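Local coordinates for aminoglycoside 3'-phosphotransferase AphA1-IAB (Acinetobacter baumannii, PDB 4GKH), which phosphorylates kanamycin and related aminoglycosides at their 3'-hydroxyl group, making the bacterium resistant to these antibiotics, at residues T106-L111 against F200-L205; S117-V122 against P242-R247; L55-G60 against P92-L97; V62-T67 against F88-D93. One frame throughout, in Å; residues are numbered along the deposited sequence.

In the fold
From the N terminus, strand 53-59 first meets strand 94-100 in contact 3. This closes a loop of 31 residues that contains the helix of contact 4. Contact 4 returns 88-93 to helix 61-76; it begins inside that loop and ends on the same hairpin as contact 3, sharing Pro92 and Asp93. Both complete before contact 1 opens, and together they join sheet and helix in the N-terminal lobe. Contact 1 closes 88 residues between 106-111 and the catalytic loop, contact 2 closes 119 between 117-122 and helix 242-252. These two cross along the chain and touch through Leu111 and Gly118, tying the helices after the hinge to the catalytic loop and to helix 242-252 of the C-terminal lobe.

Contact 1: residues T106-L111 against F200-L205; sequences TAFQVL and FSLDNL
Ala107 and Phe108, in the first turn of helix 107-113, donate their backbone N-H groups across the contact. Ala107 N donates to Leu205 O, at the start of strand 205-208, at 2.9 Å and almost in line with the carbonyl; Phe108 N donates to Leu202 O of the loop at 3.1 Å from above the carbonyl plane. The helix also caps itself: Thr106 OG1 lies between its own backbone N and carbonyl carbon (chi1 67°) and accepts from Gln109 N at 3.1 Å, while Gln109 OE1 accepts from Thr106 N at 3.0 Å, completing a capping box.

A water extends the polar network. It accepts from Thr106 OG1 at 2.7 Å and donates to Asp203 OD1 at 2.8 Å, joining the cap residue to the loop. On the loop itself, Ser201 OG accepts from Asp203 N in an ST turn, within a type I turn from Ser201 to Asn204.

Apolar contacts centre on Leu202. Its CD2 meets Ala107 CB at 3.7 Å, its CB lies against Phe108 CB at 3.8 Å, and its CD1 lies at the edge of the Phe108 ring. Thr106 and Gln109 also border the bound pyrazolopyrimidine inhibitor, and Asn204 ND2 bonds to the backbone oxygen of Asp199, the probable proton acceptor. The arrangement seats the catalytic loop of a protein kinase-like fold on the helix whose N-terminal end borders the inhibitor pocket, probably that of the nucleotide.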
loop_
_atom_site.group_PDB
_atom_site.type_symbol
_atom_site.label_atom_id
_atom_site.label_comp_id
_atom_site.label_asym_id
_atom_site.label_seq_id
_atom_site.Cartn_x
_atom_site.Cartn_y
_atom_site.Cartn_z
ATOM N N THR A 106 9.703 8.297 3.602
ATOM C CA THR A 106 8.503 7.588 4.052
ATOM C C THR A 106 8.097 8.010 5.462
ATOM O O THR A 106 8.916 8.536 6.219
ATOM C CB THR A 106 8.681 6.058 4.026
ATOM O OG1 THR A 106 9.653 5.673 5.009
ATOM C CG2 THR A 106 9.150 5.616 2.637
ATOM N N ALA A 107 6.834 7.769 5.813
ATOM C CA ALA A 107 6.370 8.055 7.168
ATOM C C ALA A 107 7.235 7.304 8.176
ATOM O O ALA A 107 7.560 7.825 9.248
ATOM C CB ALA A 107 4.894 7.684 7.329
ATOM N N PHE A 108 7.633 6.090 7.824
ATOM C CA PHE A 108 8.500 5.318 8.719
ATOM C C PHE A 108 9.819 6.048 8.976
ATOM O O PHE A 108 10.250 6.223 10.132
ATOM C CB PHE A 108 8.759 3.939 8.131
ATOM C CG PHE A 108 9.663 3.074 8.977
ATOM C CD1 PHE A 108 9.142 2.299 10.001
ATOM C CD2 PHE A 108 11.027 3.015 8.723
ATOM C CE1 PHE A 108 9.974 1.486 10.767
ATOM C CE2 PHE A 108 11.855 2.206 9.480
ATOM C CZ PHE A 108 11.328 1.444 10.499
ATOM N N GLN A 109 10.452 6.496 7.896
ATOM C CA GLN A 109 11.710 7.225 7.996
ATOM C C GLN A 109 11.590 8.492 8.839
ATOM O O GLN A 109 12.441 8.758 9.683
ATOM C CB GLN A 109 12.241 7.587 6.606
ATOM C CG GLN A 109 12.632 6.378 5.744
ATOM C CD GLN A 109 13.163 6.786 4.365
ATOM O OE1 GLN A 109 12.393 7.035 3.433
ATOM N NE2 GLN A 109 14.483 6.859 4.237
ATOM N N VAL A 110 10.547 9.287 8.603
ATOM C CA VAL A 110 10.378 10.553 9.304
ATOM C C VAL A 110 10.059 10.320 10.781
ATOM O O VAL A 110 10.466 11.090 11.665
ATOM C CB VAL A 110 9.265 11.390 8.639
ATOM C CG1 VAL A 110 8.973 12.610 9.449
ATOM C CG2 VAL A 110 9.668 11.774 7.219
ATOM N N LEU A 111 9.311 9.251 11.047
ATOM C CA LEU A 111 9.025 8.904 12.439
ATOM C C LEU A 111 10.331 8.570 13.186
ATOM O O LEU A 111 10.573 9.068 14.299
ATOM C CB LEU A 111 8.028 7.744 12.509
ATOM C CG LEU A 111 7.408 7.367 13.859
ATOM C CD1 LEU A 111 6.734 8.566 14.487
ATOM C CD2 LEU A 111 6.406 6.244 13.685
ATOM N N PHE A 200 -1.840 0.473 3.139
ATOM C CA PHE A 200 -1.671 1.771 3.789
ATOM C C PHE A 200 -0.680 1.622 4.948
ATOM O O PHE A 200 -1.043 1.726 6.124
ATOM C CB PHE A 200 -3.033 2.323 4.257
ATOM C CG PHE A 200 -3.091 3.842 4.374
ATOM C CD1 PHE A 200 -3.370 4.632 3.265
ATOM C CD2 PHE A 200 -2.879 4.472 5.598
ATOM C CE1 PHE A 200 -3.423 6.024 3.364
ATOM C CE2 PHE A 200 -2.943 5.886 5.710
ATOM C CZ PHE A 200 -3.210 6.654 4.589
ATOM N N SER A 201 0.578 1.377 4.600
ATOM C CA SER A 201 1.615 1.176 5.591
ATOM C C SER A 201 2.471 2.429 5.722
ATOM O O SER A 201 2.385 3.328 4.900
ATOM C CB SER A 201 2.512 0.012 5.192
ATOM O OG SER A 201 3.378 0.433 4.150
ATOM N N LEU A 202 3.334 2.452 6.733
ATOM C CA LEU A 202 4.245 3.581 6.905
ATOM C C LEU A 202 5.278 3.709 5.780
ATOM O O LEU A 202 5.908 4.751 5.639
ATOM C CB LEU A 202 4.963 3.485 8.246
ATOM C CG LEU A 202 4.118 3.667 9.507
ATOM C CD1 LEU A 202 4.990 3.300 10.719
ATOM C CD2 LEU A 202 3.616 5.102 9.626
ATOM N N ASP A 203 5.460 2.663 4.977
ATOM C CA ASP A 203 6.417 2.746 3.876
ATOM C C ASP A 203 5.791 3.389 2.634
ATOM O O ASP A 203 6.505 3.755 1.701
ATOM C CB ASP A 203 6.931 1.358 3.485
ATOM C CG ASP A 203 7.569 0.631 4.635
ATOM O OD1 ASP A 203 8.255 1.288 5.450
ATOM O OD2 ASP A 203 7.376 -0.600 4.724
ATOM N N ASN A 204 4.471 3.525 2.614
ATOM C CA ASN A 204 3.793 3.947 1.372
ATOM C C ASN A 204 3.174 5.336 1.409
ATOM O O ASN A 204 2.420 5.710 0.505
ATOM C CB ASN A 204 2.728 2.933 0.979
ATOM C CG ASN A 204 3.327 1.664 0.432
ATOM O OD1 ASN A 204 4.442 1.679 -0.095
ATOM N ND2 ASN A 204 2.591 0.559 0.540
ATOM N N LEU A 205 3.486 6.083 2.464
ATOM C CA LEU A 205 3.009 7.452 2.628
ATOM C C LEU A 205 4.237 8.331 2.688
ATOM O O LEU A 205 5.165 8.048 3.456
ATOM C CB LEU A 205 2.211 7.590 3.921
ATOM C CG LEU A 205 0.734 7.186 3.977
ATOM C CD1 LEU A 205 -0.069 7.908 2.895
ATOM C CD2 LEU A 205 0.561 5.688 3.886
HETATM O O HOH W 1 10.288 3.068 4.797
#

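Contact 2: residues S117-V122 against P242-R247; sequences SGENIV and PSLQKR
Glu119 uses its carboxylate twice, toward a water and toward Arg247. The water donates to Glu119 OE2 at 3.1 Å and lies 2.9 Å from Ser243 OG, which is also hydrogen-bonded to the hydroxyl of Ser241, just ahead of its helix.

The larger polar contact is between Glu119 and Arg247, and it is a stack more than a directed bond. The Arg247 chain runs extended from CG to NE, with CG anti to the backbone N (chi1 -178°), and this carries the guanidinium across to the other helix. Glu119 CB sits over one guanidinium face, 3.6 Å from Arg247 CZ. The carboxylate and guanidinium planes are only 5° apart, although the two side chains cross at about a right angle. Glu119 OE1 is 3.6 Å from Arg247 NH1 and well out of the guanidinium plane, a long salt bridge in which no N-H points at the oxygen. The stronger partner of Arg247 is Asp123, which forms a salt bridge with NE.

Next to these groups, Leu244 packs on the helix: its CD2 lies 3.7 Å from the carbonyl oxygen Gly118 O and 4.0 Å from Val122 CG2. Val122 CG1 meets Arg247 CG at 3.9 Å. The axes of helices 118-122 and 242-247 are 9.9 Å apart at 28°, a roughly parallel pair in the mostly helical C-terminal lobe of the kinase-like fold, away from the known binding sites.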
loop_
_atom_site.group_PDB
_atom_site.type_symbol
_atom_site.label_atom_id
_atom_site.label_comp_id
_atom_site.label_asym_id
_atom_site.label_seq_id
_atom_site.Cartn_x
_atom_site.Cartn_y
_atom_site.Cartn_z
ATOM N N SER A 117 7.857 13.871 17.017
ATOM C CA SER A 117 6.769 14.301 16.140
ATOM C C SER A 117 5.729 13.210 15.870
ATOM O O SER A 117 4.886 13.355 14.983
ATOM C CB SER A 117 7.332 14.775 14.801
ATOM O OG SER A 117 8.078 15.962 14.957
ATOM N N GLY A 118 5.784 12.122 16.629
ATOM C CA GLY A 118 4.857 11.013 16.417
ATOM C C GLY A 118 3.380 11.395 16.407
ATOM O O GLY A 118 2.636 10.958 15.545
ATOM N N GLU A 119 2.947 12.191 17.381
ATOM C CA GLU A 119 1.552 12.596 17.409
ATOM C C GLU A 119 1.189 13.393 16.154
ATOM O O GLU A 119 0.163 13.135 15.532
ATOM C CB GLU A 119 1.215 13.336 18.699
ATOM C CG GLU A 119 1.355 12.413 19.907
ATOM C CD GLU A 119 1.193 13.138 21.218
ATOM O OE1 GLU A 119 0.967 14.366 21.186
ATOM O OE2 GLU A 119 1.293 12.481 22.279
ATOM N N ASN A 120 2.053 14.314 15.746
ATOM C CA ASN A 120 1.769 15.099 14.550
ATOM C C ASN A 120 1.737 14.234 13.297
ATOM O O ASN A 120 0.932 14.470 12.379
ATOM C CB ASN A 120 2.806 16.207 14.367
ATOM C CG ASN A 120 2.667 17.318 15.388
ATOM O OD1 ASN A 120 1.600 17.519 15.974
ATOM N ND2 ASN A 120 3.747 18.058 15.597
ATOM N N ILE A 121 2.625 13.243 13.245
ATOM C CA ILE A 121 2.711 12.371 12.077
ATOM C C ILE A 121 1.452 11.516 11.944
ATOM O O ILE A 121 0.873 11.391 10.864
ATOM C CB ILE A 121 3.988 11.489 12.128
ATOM C CG1 ILE A 121 5.215 12.347 11.792
ATOM C CG2 ILE A 121 3.882 10.326 11.162
ATOM C CD1 ILE A 121 6.559 11.685 12.110
ATOM N N VAL A 122 1.000 10.960 13.060
ATOM C CA VAL A 122 -0.215 10.155 13.047
ATOM C C VAL A 122 -1.454 11.012 12.737
ATOM O O VAL A 122 -2.334 10.591 11.978
ATOM C CB VAL A 122 -0.378 9.373 14.372
ATOM C CG1 VAL A 122 -1.802 8.858 14.535
ATOM C CG2 VAL A 122 0.648 8.231 14.436
ATOM N N PRO A 242 1.782 1.985 21.655
ATOM C CA PRO A 242 0.354 1.704 21.804
ATOM C C PRO A 242 -0.455 2.995 21.769
ATOM O O PRO A 242 -1.582 2.985 21.291
ATOM C CB PRO A 242 0.258 1.076 23.199
ATOM C CG PRO A 242 1.629 0.586 23.494
ATOM C CD PRO A 242 2.549 1.569 22.841
ATOM N N SER A 243 0.104 4.092 22.271
ATOM C CA SER A 243 -0.603 5.374 22.221
ATOM C C SER A 243 -0.828 5.845 20.780
ATOM O O SER A 243 -1.905 6.345 20.427
ATOM C CB SER A 243 0.141 6.444 23.027
ATOM O OG SER A 243 1.460 6.637 22.545
ATOM N N LEU A 244 0.187 5.677 19.941
ATOM C CA LEU A 244 0.075 6.116 18.563
ATOM C C LEU A 244 -0.980 5.282 17.826
ATOM O O LEU A 244 -1.687 5.800 16.966
ATOM C CB LEU A 244 1.430 6.067 17.855
ATOM C CG LEU A 244 2.432 7.146 18.284
ATOM C CD1 LEU A 244 3.669 7.133 17.403
ATOM C CD2 LEU A 244 1.776 8.544 18.270
ATOM N N GLN A 245 -1.079 4.001 18.178
ATOM C CA GLN A 245 -2.079 3.116 17.575
ATOM C C GLN A 245 -3.483 3.584 17.940
ATOM O O GLN A 245 -4.374 3.621 17.087
ATOM C CB GLN A 245 -1.910 1.670 18.065
ATOM C CG GLN A 245 -0.661 0.933 17.558
ATOM C CD GLN A 245 -0.572 -0.481 18.094
ATOM O OE1 GLN A 245 -0.437 -0.692 19.306
ATOM N NE2 GLN A 245 -0.662 -1.468 17.193
ATOM N N LYS A 246 -3.684 3.890 19.222
ATOM C CA LYS A 246 -4.980 4.365 19.688
ATOM C C LYS A 246 -5.298 5.729 19.059
ATOM O O LYS A 246 -6.439 6.000 18.675
ATOM C CB LYS A 246 -5.011 4.459 21.219
ATOM C CG LYS A 246 -6.368 4.873 21.759
ATOM C CD LYS A 246 -6.355 5.070 23.264
ATOM C CE LYS A 246 -7.757 5.336 23.798
ATOM N NZ LYS A 246 -8.641 4.144 23.685
ATOM N N ARG A 247 -4.279 6.574 18.937
ATOM C CA ARG A 247 -4.457 7.911 18.372
ATOM C C ARG A 247 -4.927 7.881 16.915
ATOM O O ARG A 247 -5.682 8.758 16.480
ATOM C CB ARG A 247 -3.171 8.735 18.489
ATOM C CG ARG A 247 -3.302 10.163 17.947
ATOM C CD ARG A 247 -2.055 10.984 18.252
ATOM N NE ARG A 247 -2.280 12.413 18.048
ATOM C CZ ARG A 247 -2.373 13.302 19.027
ATOM N NH1 ARG A 247 -2.239 12.920 20.297
ATOM N NH2 ARG A 247 -2.580 14.580 18.737
HETATM O O HOH W 2 0.942 9.402 21.910
#

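Contact 3: residues L55-G60 against P92-L97; sequences LKHGKG and PDDAWL. With ACT (acetate ion), chain Q.
Leu55 begins the pairing by laying its CD2 at the edge of the Trp96 ring, 3.7 Å from CE3. Lys56 follows in a hydrogen-bonded pair with Leu97: Lys56 N donates to Leu97 O at 2.8 Å, and Leu97 N returns a bond to Lys56 O. The Lys56 chain is extended beyond CG, and its NZ forms salt bridges with Glu69 and Asp217.

His57 meets two side chains of the neighbouring strand. With CG anti to its backbone N (chi1 175°), its ring lies flat on the six-membered ring of Trp96 in an offset stack, centroids 3.6 Å apart and planes at 5°. His57 NE2 donates in its ring plane to Asp94 OD1 at 2.8 Å, on the anti side of the carboxylate, which, with the stack, should fix the rotation of the imidazole.

Gly58 pairs with Ala95 by two 2.9 Å bonds, Gly58 N to Ala95 O and Ala95 N to Gly58 O. Lys59 N instead donates to an acetate, probably from the crystallisation liquor. Gly60 N closes on Asp93 O at 2.9 Å.

These are neighbouring strands of the five-stranded antiparallel sheet of the kinase-like N-terminal lobe, where Lys56 and Glu69 are consistent with the lysine-glutamate pair of protein kinases.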
loop_
_atom_site.group_PDB
_atom_site.type_symbol
_atom_site.label_atom_id
_atom_site.label_comp_id
_atom_site.label_asym_id
_atom_site.label_seq_id
_atom_site.Cartn_x
_atom_site.Cartn_y
_atom_site.Cartn_z
ATOM N N LEU A 55 11.185 3.503 -12.307
ATOM C CA LEU A 55 10.754 2.588 -13.368
ATOM C C LEU A 55 10.505 1.223 -12.762
ATOM O O LEU A 55 11.419 0.606 -12.226
ATOM C CB LEU A 55 11.806 2.487 -14.484
ATOM C CG LEU A 55 11.451 1.514 -15.608
ATOM C CD1 LEU A 55 10.148 1.931 -16.287
ATOM C CD2 LEU A 55 12.584 1.415 -16.649
ATOM N N LYS A 56 9.264 0.755 -12.830
ATOM C CA LYS A 56 8.943 -0.578 -12.332
ATOM C C LYS A 56 8.897 -1.548 -13.503
ATOM O O LYS A 56 8.274 -1.270 -14.526
ATOM C CB LYS A 56 7.578 -0.581 -11.645
ATOM C CG LYS A 56 7.544 -0.140 -10.207
ATOM C CD LYS A 56 6.282 -0.699 -9.549
ATOM C CE LYS A 56 6.204 -0.356 -8.070
ATOM N NZ LYS A 56 4.996 -0.957 -7.442
ATOM N N HIS A 57 9.541 -2.696 -13.365
ATOM C CA HIS A 57 9.460 -3.695 -14.423
ATOM C C HIS A 57 8.892 -4.982 -13.853
ATOM O O HIS A 57 9.433 -5.529 -12.890
ATOM C CB HIS A 57 10.838 -3.975 -15.037
ATOM C CG HIS A 57 10.824 -5.084 -16.042
ATOM N ND1 HIS A 57 11.864 -5.978 -16.187
ATOM C CD2 HIS A 57 9.886 -5.446 -16.953
ATOM C CE1 HIS A 57 11.568 -6.838 -17.145
ATOM N NE2 HIS A 57 10.374 -6.537 -17.626
ATOM N N GLY A 58 7.800 -5.458 -14.440
ATOM C CA GLY A 58 7.221 -6.721 -14.031
ATOM C C GLY A 58 7.302 -7.729 -15.158
ATOM O O GLY A 58 6.919 -7.434 -16.292
ATOM N N LYS A 59 7.803 -8.919 -14.841
ATOM C CA LYS A 59 7.950 -9.988 -15.819
ATOM C C LYS A 59 7.004 -11.139 -15.432
ATOM O O LYS A 59 6.800 -11.401 -14.243
ATOM C CB LYS A 59 9.418 -10.457 -15.842
ATOM C CG LYS A 59 9.766 -11.409 -16.977
ATOM C CD LYS A 59 11.284 -11.576 -17.106
ATOM C CE LYS A 59 11.643 -12.512 -18.262
ATOM N NZ LYS A 59 11.250 -13.922 -17.988
ATOM N N GLY A 60 6.409 -11.805 -16.422
ATOM C CA GLY A 60 5.514 -12.925 -16.155
ATOM C C GLY A 60 4.296 -12.526 -15.325
ATOM O O GLY A 60 3.595 -11.578 -15.670
ATOM N N PRO A 92 3.140 -9.108 -24.015
ATOM C CA PRO A 92 2.542 -10.283 -23.364
ATOM C C PRO A 92 3.196 -10.693 -22.042
ATOM O O PRO A 92 2.463 -10.955 -21.089
ATOM C CB PRO A 92 2.703 -11.373 -24.421
ATOM C CG PRO A 92 2.537 -10.630 -25.705
ATOM C CD PRO A 92 3.205 -9.289 -25.481
ATOM N N ASP A 93 4.526 -10.683 -21.972
ATOM C CA ASP A 93 5.244 -11.134 -20.774
ATOM C C ASP A 93 5.873 -10.033 -19.903
ATOM O O ASP A 93 6.518 -10.345 -18.896
ATOM C CB ASP A 93 6.337 -12.132 -21.160
ATOM C CG ASP A 93 5.779 -13.395 -21.796
ATOM O OD1 ASP A 93 4.635 -13.775 -21.476
ATOM O OD2 ASP A 93 6.497 -14.007 -22.611
ATOM N N ASP A 94 5.699 -8.762 -20.269
ATOM C CA ASP A 94 6.404 -7.687 -19.580
ATOM C C ASP A 94 5.566 -6.436 -19.438
ATOM O O ASP A 94 4.793 -6.107 -20.319
ATOM C CB ASP A 94 7.697 -7.314 -20.317
ATOM C CG ASP A 94 8.705 -8.444 -20.339
ATOM O OD1 ASP A 94 9.531 -8.514 -19.400
ATOM O OD2 ASP A 94 8.671 -9.256 -21.290
ATOM N N ALA A 95 5.755 -5.744 -18.322
ATOM C CA ALA A 95 5.137 -4.441 -18.107
ATOM C C ALA A 95 6.195 -3.497 -17.551
ATOM O O ALA A 95 6.965 -3.857 -16.651
ATOM C CB ALA A 95 3.955 -4.558 -17.161
ATOM N N TRP A 96 6.248 -2.289 -18.109
ATOM C CA TRP A 96 7.193 -1.268 -17.659
ATOM C C TRP A 96 6.405 -0.022 -17.270
ATOM O O TRP A 96 5.688 0.507 -18.110
ATOM C CB TRP A 96 8.126 -0.917 -18.817
ATOM C CG TRP A 96 8.979 -2.062 -19.279
ATOM C CD1 TRP A 96 8.642 -3.018 -20.201
ATOM C CD2 TRP A 96 10.313 -2.363 -18.853
ATOM N NE1 TRP A 96 9.684 -3.901 -20.364
ATOM C CE2 TRP A 96 10.724 -3.519 -19.555
ATOM C CE3 TRP A 96 11.202 -1.769 -17.951
ATOM C CZ2 TRP A 96 11.986 -4.096 -19.376
ATOM C CZ3 TRP A 96 12.467 -2.344 -17.778
ATOM C CH2 TRP A 96 12.841 -3.496 -18.492
ATOM N N LEU A 97 6.553 0.453 -16.029
ATOM C CA LEU A 97 5.811 1.629 -15.555
ATOM C C LEU A 97 6.780 2.731 -15.094
ATOM O O LEU A 97 7.488 2.551 -14.108
ATOM C CB LEU A 97 4.896 1.220 -14.385
ATOM C CG LEU A 97 4.132 2.342 -13.654
ATOM C CD1 LEU A 97 3.252 3.150 -14.623
ATOM C CD2 LEU A 97 3.300 1.723 -12.520
HETATM C C ACT Q . 10.428 -8.741 -12.175
HETATM O O ACT Q . 10.896 -8.919 -11.030
HETATM O OXT ACT Q . 9.277 -9.213 -12.366
HETATM C CH3 ACT Q . 11.211 -8.015 -13.240
HETATM O O HOH W 3 2.379 -11.900 -18.072
#

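Contact 4: residues V62-T67 against F88-D93; sequences VANDVT and FIRTPD
Thr67 and Arg90 lead the contact between helix 61-76 and edge strand 85-91, where the N-terminal lobe of the protein kinase-like fold packs a helix against its sheet. The axes of the short segments 62-67 and 88-91 lie 9.9 Å apart.

Arg90 starts with CG anti to the backbone N, then bends at its second torsion (chi2 66°), which turns the guanidinium along its own chain toward the residues that follow, and over the helix. One face of the group rests on Ala63, whose CB is 3.8 Å from Arg90 CZ. All three of its nitrogens are engaged. NE donates to Thr91 O at 2.8 Å, and NH2 to Pro92 O at 3.2 Å, both acceptors close to the guanidinium plane. NH2 also donates to Asn64 OD1 at 3.3 Å, arriving above the amide plane, while the NH1 bond to that oxygen is weak. NH1 gives its stronger bond to Thr67 OG1 at 3.0 Å. These bonds on several sides should hold the planar group against rotation.

Thr67 OG1 is beside its own backbone N (chi1 -56°), a torsion that also brings its hydroxyl within reach of the preceding turn. Phe88 presents a ring edge to the same hydroxyl and brings CE1 to 4.2 Å from Val66 CG1. Thr67 OG1 donates to Ala63 O at 2.9 Å, on the opposite face of that carbonyl from Thr67 N.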
loop_
_atom_site.group_PDB
_atom_site.type_symbol
_atom_site.label_atom_id
_atom_site.label_comp_id
_atom_site.label_asym_id
_atom_site.label_seq_id
_atom_site.Cartn_x
_atom_site.Cartn_y
_atom_site.Cartn_z
ATOM N N VAL A 62 4.169 -11.045 -12.587
ATOM C CA VAL A 62 4.373 -9.713 -12.027
ATOM C C VAL A 62 4.017 -8.600 -13.023
ATOM O O VAL A 62 3.701 -7.474 -12.633
ATOM C CB VAL A 62 5.810 -9.564 -11.479
ATOM C CG1 VAL A 62 6.038 -8.173 -10.900
ATOM C CG2 VAL A 62 6.055 -10.610 -10.411
ATOM N N ALA A 63 4.020 -8.928 -14.309
ATOM C CA ALA A 63 3.535 -7.977 -15.304
ATOM C C ALA A 63 2.113 -7.549 -14.989
ATOM O O ALA A 63 1.759 -6.384 -15.158
ATOM C CB ALA A 63 3.608 -8.567 -16.713
ATOM N N ASN A 64 1.289 -8.490 -14.535
ATOM C CA ASN A 64 -0.093 -8.157 -14.183
ATOM C C ASN A 64 -0.172 -7.199 -12.993
ATOM O O ASN A 64 -0.973 -6.254 -12.987
ATOM C CB ASN A 64 -0.884 -9.429 -13.902
ATOM C CG ASN A 64 -0.981 -10.310 -15.123
ATOM O OD1 ASN A 64 -1.135 -9.811 -16.233
ATOM N ND2 ASN A 64 -0.851 -11.615 -14.935
ATOM N N ASP A 65 0.675 -7.432 -11.998
ATOM C CA ASP A 65 0.708 -6.561 -10.823
ATOM C C ASP A 65 1.067 -5.131 -11.192
ATOM O O ASP A 65 0.458 -4.179 -10.698
ATOM C CB ASP A 65 1.699 -7.102 -9.790
ATOM C CG ASP A 65 1.262 -8.442 -9.208
ATOM O OD1 ASP A 65 0.075 -8.594 -8.855
ATOM O OD2 ASP A 65 2.109 -9.351 -9.116
ATOM N N VAL A 66 2.062 -4.978 -12.056
ATOM C CA VAL A 66 2.470 -3.653 -12.504
ATOM C C VAL A 66 1.361 -2.972 -13.344
ATOM O O VAL A 66 1.095 -1.769 -13.212
ATOM C CB VAL A 66 3.794 -3.733 -13.288
ATOM C CG1 VAL A 66 4.178 -2.351 -13.852
ATOM C CG2 VAL A 66 4.888 -4.263 -12.380
ATOM N N THR A 67 0.697 -3.753 -14.186
ATOM C CA THR A 67 -0.426 -3.238 -14.982
ATOM C C THR A 67 -1.560 -2.785 -14.070
ATOM O O THR A 67 -2.187 -1.737 -14.312
ATOM C CB THR A 67 -0.951 -4.294 -15.970
ATOM O OG1 THR A 67 0.122 -4.733 -16.808
ATOM C CG2 THR A 67 -2.055 -3.705 -16.841
ATOM N N PHE A 88 4.003 4.046 -19.991
ATOM C CA PHE A 88 3.748 2.661 -19.592
ATOM C C PHE A 88 3.723 1.800 -20.844
ATOM O O PHE A 88 3.244 2.228 -21.889
ATOM C CB PHE A 88 2.437 2.528 -18.807
ATOM C CG PHE A 88 2.012 1.094 -18.560
ATOM C CD1 PHE A 88 2.430 0.414 -17.416
ATOM C CD2 PHE A 88 1.181 0.437 -19.464
ATOM C CE1 PHE A 88 2.039 -0.920 -17.196
ATOM C CE2 PHE A 88 0.780 -0.877 -19.246
ATOM C CZ PHE A 88 1.207 -1.558 -18.110
ATOM N N ILE A 89 4.269 0.591 -20.729
ATOM C CA ILE A 89 4.300 -0.325 -21.856
ATOM C C ILE A 89 3.917 -1.709 -21.353
ATOM O O ILE A 89 4.354 -2.136 -20.293
ATOM C CB ILE A 89 5.702 -0.389 -22.505
ATOM C CG1 ILE A 89 6.155 1.001 -22.957
ATOM C CG2 ILE A 89 5.712 -1.357 -23.689
ATOM C CD1 ILE A 89 7.561 1.041 -23.506
ATOM N N ARG A 90 3.077 -2.392 -22.124
ATOM C CA ARG A 90 2.717 -3.766 -21.816
ATOM C C ARG A 90 2.898 -4.607 -23.075
ATOM O O ARG A 90 2.325 -4.302 -24.130
ATOM C CB ARG A 90 1.261 -3.869 -21.345
ATOM C CG ARG A 90 0.802 -5.318 -21.097
ATOM C CD ARG A 90 1.582 -5.910 -19.921
ATOM N NE ARG A 90 1.493 -7.369 -19.824
ATOM C CZ ARG A 90 0.657 -8.004 -19.011
ATOM N NH1 ARG A 90 -0.168 -7.303 -18.243
ATOM N NH2 ARG A 90 0.642 -9.334 -18.965
ATOM N N THR A 91 3.708 -5.651 -22.955
ATOM C CA THR A 91 3.781 -6.701 -23.962
ATOM C C THR A 91 3.283 -7.985 -23.271
ATOM O O THR A 91 3.002 -7.944 -22.071
ATOM C CB THR A 91 5.213 -6.834 -24.527
ATOM O OG1 THR A 91 6.124 -7.136 -23.468
ATOM C CG2 THR A 91 5.639 -5.539 -25.207
ATOM N N PRO A 92 3.140 -9.108 -24.015
ATOM C CA PRO A 92 2.542 -10.283 -23.364
ATOM C C PRO A 92 3.196 -10.693 -22.042
ATOM O O PRO A 92 2.463 -10.955 -21.089
ATOM C CB PRO A 92 2.703 -11.373 -24.421
ATOM C CG PRO A 92 2.537 -10.630 -25.705
ATOM C CD PRO A 92 3.205 -9.289 -25.481
ATOM N N ASP A 93 4.526 -10.683 -21.972
ATOM C CA ASP A 93 5.244 -11.134 -20.774
ATOM C C ASP A 93 5.873 -10.033 -19.903
ATOM O O ASP A 93 6.518 -10.345 -18.896
ATOM C CB ASP A 93 6.337 -12.132 -21.160
ATOM C CG ASP A 93 5.779 -13.395 -21.796
ATOM O OD1 ASP A 93 4.635 -13.775 -21.476
ATOM O OD2 ASP A 93 6.497 -14.007 -22.611
#